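PDB 3E1T: halogenase from Chondromyces crocatus, which probably chlorinates a precursor of chondrochloren in an FAD-dependent reaction. Local coordinates for residues 10-15 / 33-38. Residues are numbered along the deposited sequence; the frame is centred on the assembly and turned at random.
With FAD (flavin-adenine dinucleotide), chain C.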
ATOM      1  N   LEU A  10      23.239  -7.744   5.162  1.00 35.43           N
ATOM      2  CA  LEU A  10      21.897  -7.716   4.563  1.00 34.38           C
ATOM      3  C   LEU A  10      21.955  -7.274   3.117  1.00 33.77           C
ATOM      4  O   LEU A  10      22.621  -6.294   2.798  1.00 33.48           O
ATOM      5  CB  LEU A  10      20.993  -6.744   5.343  1.00 34.63           C
ATOM      6  CG  LEU A  10      19.616  -6.325   4.796  1.00 34.67           C
ATOM      7  CD1 LEU A  10      18.673  -7.531   4.746  1.00 33.24           C
ATOM      8  CD2 LEU A  10      19.012  -5.209   5.659  1.00 34.22           C
ATOM      9  N   ILE A  11      21.239  -7.990   2.253  1.00 33.16           N
ATOM     10  CA  ILE A  11      20.995  -7.523   0.890  1.00 32.95           C
ATOM     11  C   ILE A  11      19.508  -7.237   0.714  1.00 33.03           C
ATOM     12  O   ILE A  11      18.669  -8.120   0.935  1.00 32.96           O
ATOM     13  CB  ILE A  11      21.441  -8.543  -0.176  1.00 32.92           C
ATOM     14  CG1 ILE A  11      22.956  -8.793  -0.069  1.00 33.12           C
ATOM     15  CG2 ILE A  11      21.075  -8.032  -1.581  1.00 32.58           C
ATOM     16  CD1 ILE A  11      23.417 -10.133  -0.621  1.00 33.35           C
ATOM     17  N   VAL A  12      19.201  -6.003   0.312  1.00 32.80           N
ATOM     18  CA  VAL A  12      17.839  -5.591   0.019  1.00 32.53           C
ATOM     19  C   VAL A  12      17.647  -5.473  -1.488  1.00 32.03           C
ATOM     20  O   VAL A  12      18.448  -4.838  -2.178  1.00 31.56           O
ATOM     21  CB  VAL A  12      17.490  -4.269   0.740  1.00 33.00           C
ATOM     22  CG1 VAL A  12      16.088  -3.798   0.374  1.00 32.44           C
ATOM     23  CG2 VAL A  12      17.588  -4.474   2.239  1.00 32.72           C
ATOM     24  N   ILE A  13      16.599  -6.127  -1.980  1.00 30.89           N
ATOM     25  CA  ILE A  13      16.228  -6.106  -3.380  1.00 30.86           C
ATOM     26  C   ILE A  13      15.105  -5.092  -3.626  1.00 31.05           C
ATOM     27  O   ILE A  13      13.918  -5.374  -3.361  1.00 31.25           O
ATOM     28  CB  ILE A  13      15.710  -7.492  -3.839  1.00 30.82           C
ATOM     29  CG1 ILE A  13      16.581  -8.632  -3.273  1.00 30.43           C
ATOM     30  CG2 ILE A  13      15.538  -7.500  -5.359  1.00 30.54           C
ATOM     31  CD1 ILE A  13      16.069 -10.040  -3.571  1.00 31.23           C
ATOM     32  N   GLY A  14      15.472  -3.930  -4.151  1.00 30.73           N
ATOM     33  CA  GLY A  14      14.510  -2.886  -4.519  1.00 30.78           C
ATOM     34  C   GLY A  14      14.696  -1.665  -3.646  1.00 31.12           C
ATOM     35  O   GLY A  14      14.899  -1.797  -2.448  1.00 31.41           O
ATOM     36  N   GLY A  15      14.612  -0.478  -4.242  1.00 31.19           N
ATOM     37  CA  GLY A  15      14.840   0.759  -3.500  1.00 32.22           C
ATOM     38  C   GLY A  15      13.654   1.716  -3.393  1.00 32.55           C
ATOM     39  O   GLY A  15      13.844   2.930  -3.272  1.00 32.61           O
ATOM     40  N   VAL A  33      25.095  -3.180   4.727  1.00 42.28           N
ATOM     41  CA  VAL A  33      23.970  -3.481   3.843  1.00 41.57           C
ATOM     42  C   VAL A  33      24.188  -3.018   2.407  1.00 40.91           C
ATOM     43  O   VAL A  33      24.700  -1.924   2.159  1.00 41.21           O
ATOM     44  CB  VAL A  33      22.541  -3.108   4.448  1.00 41.58           C
ATOM     45  CG1 VAL A  33      22.638  -2.327   5.751  1.00 40.67           C
ATOM     46  CG2 VAL A  33      21.613  -2.428   3.410  1.00 41.50           C
ATOM     47  N   LEU A  34      23.828  -3.906   1.485  1.00 40.34           N
ATOM     48  CA  LEU A  34      23.778  -3.641   0.061  1.00 40.07           C
ATOM     49  C   LEU A  34      22.302  -3.534  -0.329  1.00 39.79           C
ATOM     50  O   LEU A  34      21.469  -4.303   0.153  1.00 39.35           O
ATOM     51  CB  LEU A  34      24.387  -4.824  -0.694  1.00 40.08           C
ATOM     52  CG  LEU A  34      25.016  -4.763  -2.092  1.00 41.23           C
ATOM     53  CD1 LEU A  34      24.652  -6.023  -2.859  1.00 41.47           C
ATOM     54  CD2 LEU A  34      24.686  -3.526  -2.909  1.00 41.98           C
ATOM     55  N   LEU A  35      21.992  -2.592  -1.208  1.00 39.02           N
ATOM     56  CA  LEU A  35      20.658  -2.463  -1.750  1.00 38.49           C
ATOM     57  C   LEU A  35      20.783  -2.361  -3.256  1.00 38.00           C
ATOM     58  O   LEU A  35      21.472  -1.473  -3.768  1.00 38.08           O
ATOM     59  CB  LEU A  35      19.948  -1.251  -1.119  1.00 38.34           C
ATOM     60  CG  LEU A  35      18.761  -0.429  -1.652  1.00 38.76           C
ATOM     61  CD1 LEU A  35      18.223  -0.790  -3.022  1.00 35.93           C
ATOM     62  CD2 LEU A  35      17.656  -0.377  -0.603  1.00 37.72           C
ATOM     63  N   LEU A  36      20.140  -3.294  -3.954  1.00 37.42           N
ATOM     64  CA  LEU A  36      20.137  -3.326  -5.416  1.00 37.31           C
ATOM     65  C   LEU A  36      18.795  -2.871  -5.997  1.00 37.60           C
ATOM     66  O   LEU A  36      17.746  -3.421  -5.656  1.00 37.43           O
ATOM     67  CB  LEU A  36      20.493  -4.735  -5.920  1.00 37.35           C
ATOM     68  CG  LEU A  36      21.849  -5.336  -5.499  1.00 37.36           C
ATOM     69  CD1 LEU A  36      21.983  -6.757  -6.004  1.00 38.08           C
ATOM     70  CD2 LEU A  36      23.010  -4.501  -6.018  1.00 37.84           C
ATOM     71  N   GLU A  37      18.842  -1.873  -6.878  1.00 37.95           N
ATOM     72  CA  GLU A  37      17.645  -1.317  -7.506  1.00 38.55           C
ATOM     73  C   GLU A  37      17.748  -1.374  -9.032  1.00 39.67           C
ATOM     74  O   GLU A  37      18.731  -0.917  -9.618  1.00 39.27           O
ATOM     75  CB  GLU A  37      17.397   0.116  -7.002  1.00 38.62           C
ATOM     76  CG  GLU A  37      16.479   0.968  -7.874  1.00 38.01           C
ATOM     77  CD  GLU A  37      15.046   0.466  -7.900  1.00 36.86           C
ATOM     78  OE1 GLU A  37      14.475   0.162  -6.824  1.00 35.41           O
ATOM     79  OE2 GLU A  37      14.496   0.394  -9.002  1.00 35.53           O
ATOM     80  N   ARG A  38      16.725  -1.945  -9.657  1.00 40.46           N
ATOM     81  CA  ARG A  38      16.714  -2.232 -11.090  1.00 42.75           C
ATOM     82  C   ARG A  38      16.772  -0.964 -11.955  1.00 43.16           C
ATOM     83  O   ARG A  38      17.430  -0.941 -13.001  1.00 43.35           O
ATOM     84  CB  ARG A  38      15.477  -3.091 -11.413  1.00 42.37           C
ATOM     85  CG  ARG A  38      15.184  -3.361 -12.878  1.00 44.41           C
ATOM     86  CD  ARG A  38      13.834  -4.078 -13.035  1.00 44.50           C
ATOM     87  NE  ARG A  38      12.781  -3.389 -12.285  1.00 49.93           N
ATOM     88  CZ  ARG A  38      11.913  -2.515 -12.800  1.00 51.96           C
ATOM     89  NH1 ARG A  38      11.935  -2.209 -14.098  1.00 53.37           N
ATOM     90  NH2 ARG A  38      11.016  -1.935 -12.011  1.00 52.22           N
TER
HETATM   91  PA  FAD C 600       7.756  -0.400  -4.940  1.00 27.39           P
HETATM   92  O1A FAD C 600       7.390   1.032  -4.654  1.00 28.07           O
HETATM   93  O2A FAD C 600       7.032  -1.022  -6.084  1.00 26.90           O
HETATM   94  O5B FAD C 600       9.340  -0.434  -5.254  1.00 26.81           O
HETATM   95  C5B FAD C 600      10.019  -1.654  -5.507  1.00 28.95           C
HETATM   96  C4B FAD C 600      11.337  -1.362  -6.230  1.00 31.44           C
HETATM   97  O4B FAD C 600      11.987  -2.561  -6.601  1.00 31.30           O
HETATM   98  C3B FAD C 600      11.098  -0.582  -7.517  1.00 33.36           C
HETATM   99  O3B FAD C 600      11.885   0.587  -7.467  1.00 36.68           O
HETATM  100  C2B FAD C 600      11.579  -1.491  -8.629  1.00 33.90           C
HETATM  101  O2B FAD C 600      12.270  -0.751  -9.596  1.00 31.82           O
HETATM  102  C1B FAD C 600      12.512  -2.441  -7.900  1.00 33.58           C
HETATM  103  N9A FAD C 600      12.629  -3.789  -8.483  1.00 35.59           N
HETATM  104  C8A FAD C 600      11.664  -4.569  -9.068  1.00 35.61           C
HETATM  105  N7A FAD C 600      12.237  -5.740  -9.431  1.00 36.82           N
HETATM  106  C5A FAD C 600      13.544  -5.726  -9.074  1.00 36.30           C
HETATM  107  C6A FAD C 600      14.596  -6.645  -9.211  1.00 35.67           C
HETATM  108  N6A FAD C 600      14.450  -7.778  -9.910  1.00 35.08           N
HETATM  109  N1A FAD C 600      15.839  -6.311  -8.726  1.00 34.72           N
HETATM  110  C2A FAD C 600      16.072  -5.090  -8.148  1.00 35.06           C
HETATM  111  N3A FAD C 600      15.034  -4.190  -8.033  1.00 35.80           N
HETATM  112  C4A FAD C 600      13.796  -4.503  -8.478  1.00 35.76           C
HETATM  113  N1  FAD C 600      -0.054   3.624  -1.672  1.00 26.79           N
HETATM  114  C2  FAD C 600      -0.129   4.751  -0.901  1.00 27.58           C
HETATM  115  O2  FAD C 600       0.529   4.786   0.136  1.00 27.48           O
HETATM  116  N3  FAD C 600      -0.945   5.796  -1.296  1.00 27.48           N
HETATM  117  C4  FAD C 600      -1.678   5.720  -2.476  1.00 28.11           C
HETATM  118  O4  FAD C 600      -2.390   6.658  -2.842  1.00 28.29           O
HETATM  119  C4X FAD C 600      -1.611   4.568  -3.250  1.00 28.01           C
HETATM  120  N5  FAD C 600      -2.324   4.454  -4.429  1.00 27.79           N
HETATM  121  C5X FAD C 600      -2.229   3.301  -5.184  1.00 27.53           C
HETATM  122  C6  FAD C 600      -2.953   3.170  -6.374  1.00 27.51           C
HETATM  123  C7  FAD C 600      -2.852   1.993  -7.132  1.00 27.65           C
HETATM  124  C7M FAD C 600      -3.799   1.782  -8.279  1.00 25.87           C
HETATM  125  C8  FAD C 600      -2.030   0.944  -6.701  1.00 27.39           C
HETATM  126  C8M FAD C 600      -2.049  -0.410  -7.374  1.00 27.78           C
HETATM  127  C9  FAD C 600      -1.305   1.088  -5.524  1.00 27.85           C
HETATM  128  C9A FAD C 600      -1.400   2.256  -4.759  1.00 27.85           C
HETATM  129  N10 FAD C 600      -0.662   2.372  -3.596  1.00 27.92           N
HETATM  130  C10 FAD C 600      -0.773   3.518  -2.837  1.00 27.86           C
HETATM  131  C1' FAD C 600       0.324   1.291  -3.189  1.00 28.31           C
HETATM  132  C2' FAD C 600       1.792   1.646  -3.453  1.00 29.21           C
HETATM  133  O2' FAD C 600       1.968   1.750  -4.851  1.00 28.68           O
HETATM  134  C3' FAD C 600       2.729   0.555  -2.912  1.00 27.50           C
HETATM  135  O3' FAD C 600       2.213  -0.007  -1.725  1.00 28.41           O
HETATM  136  C4' FAD C 600       4.140   1.030  -2.567  1.00 28.28           C
HETATM  137  O4' FAD C 600       4.765   1.530  -3.727  1.00 27.62           O
HETATM  138  C5' FAD C 600       4.949  -0.147  -2.021  1.00 26.01           C
HETATM  139  O5' FAD C 600       6.311   0.182  -2.008  1.00 27.86           O
HETATM  140  P   FAD C 600       7.444  -0.948  -2.140  1.00 25.76           P
HETATM  141  O1P FAD C 600       8.742  -0.401  -1.584  1.00 26.39           O
HETATM  142  O2P FAD C 600       7.046  -2.183  -1.395  1.00 22.01           O
HETATM  143  O3P FAD C 600       7.483  -1.331  -3.680  1.00 23.76           O
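Val12 and Leu35 pair as neighbours on parallel strands 10-13 and 33-36, whose axes approach to 4.7 Å, and their side chains rise from the same face of the sheet. Val12 CG1 meets Leu35 CD2 at 3.9 Å, the two side chains crossing at a slant beneath helix 17-27, where Leu22 and Ala23 cover them. With CG anti to the backbone N (chi1 158°), the end of Leu35 leans in toward strand 10-13, and its forward branch, CD1, rests against Gly14 O at 3.5 Å. On the opposite face Ile11 CG1 packs beside Leu34 CB.

Between the strands the backbone bonds zigzag: Leu34 N to Leu10 O, Val12 N to Leu34 O at 2.8 Å, Leu36 N to Val12 O, and finally Gly14 N to Leu36 O, with an N-H...O angle of 143° where strand 10-13 has given way to the glycine turn. Beyond it Glu37 closes the contact. Its chain, bent at chi2 (67°), carries the carboxylate across to 10-15, so that OE1 takes Gly15 N at 2.7 Å through its anti lone pair. The same OE1 accepts FAD O3B at 2.7 Å, while OE2 accepts FAD O2B at 2.6 Å and the backbone N of Glu39. With an alanine here, both ribose hydroxyls and the Gly15 amide would probably lose the carboxylate they share, and the sugar could shift more easily. Gly14, bare of side chain, brings its CA to 3.3 Å from FAD O4B.

The arrangement is the beta-alpha-beta unit of a Rossmann-type dinucleotide fold, its glycine turn consistent with a GxGxxG motif; the acidic residue after the second strand grips the adenosine ribose by both hydroxyls and ties that recognition directly to the turn.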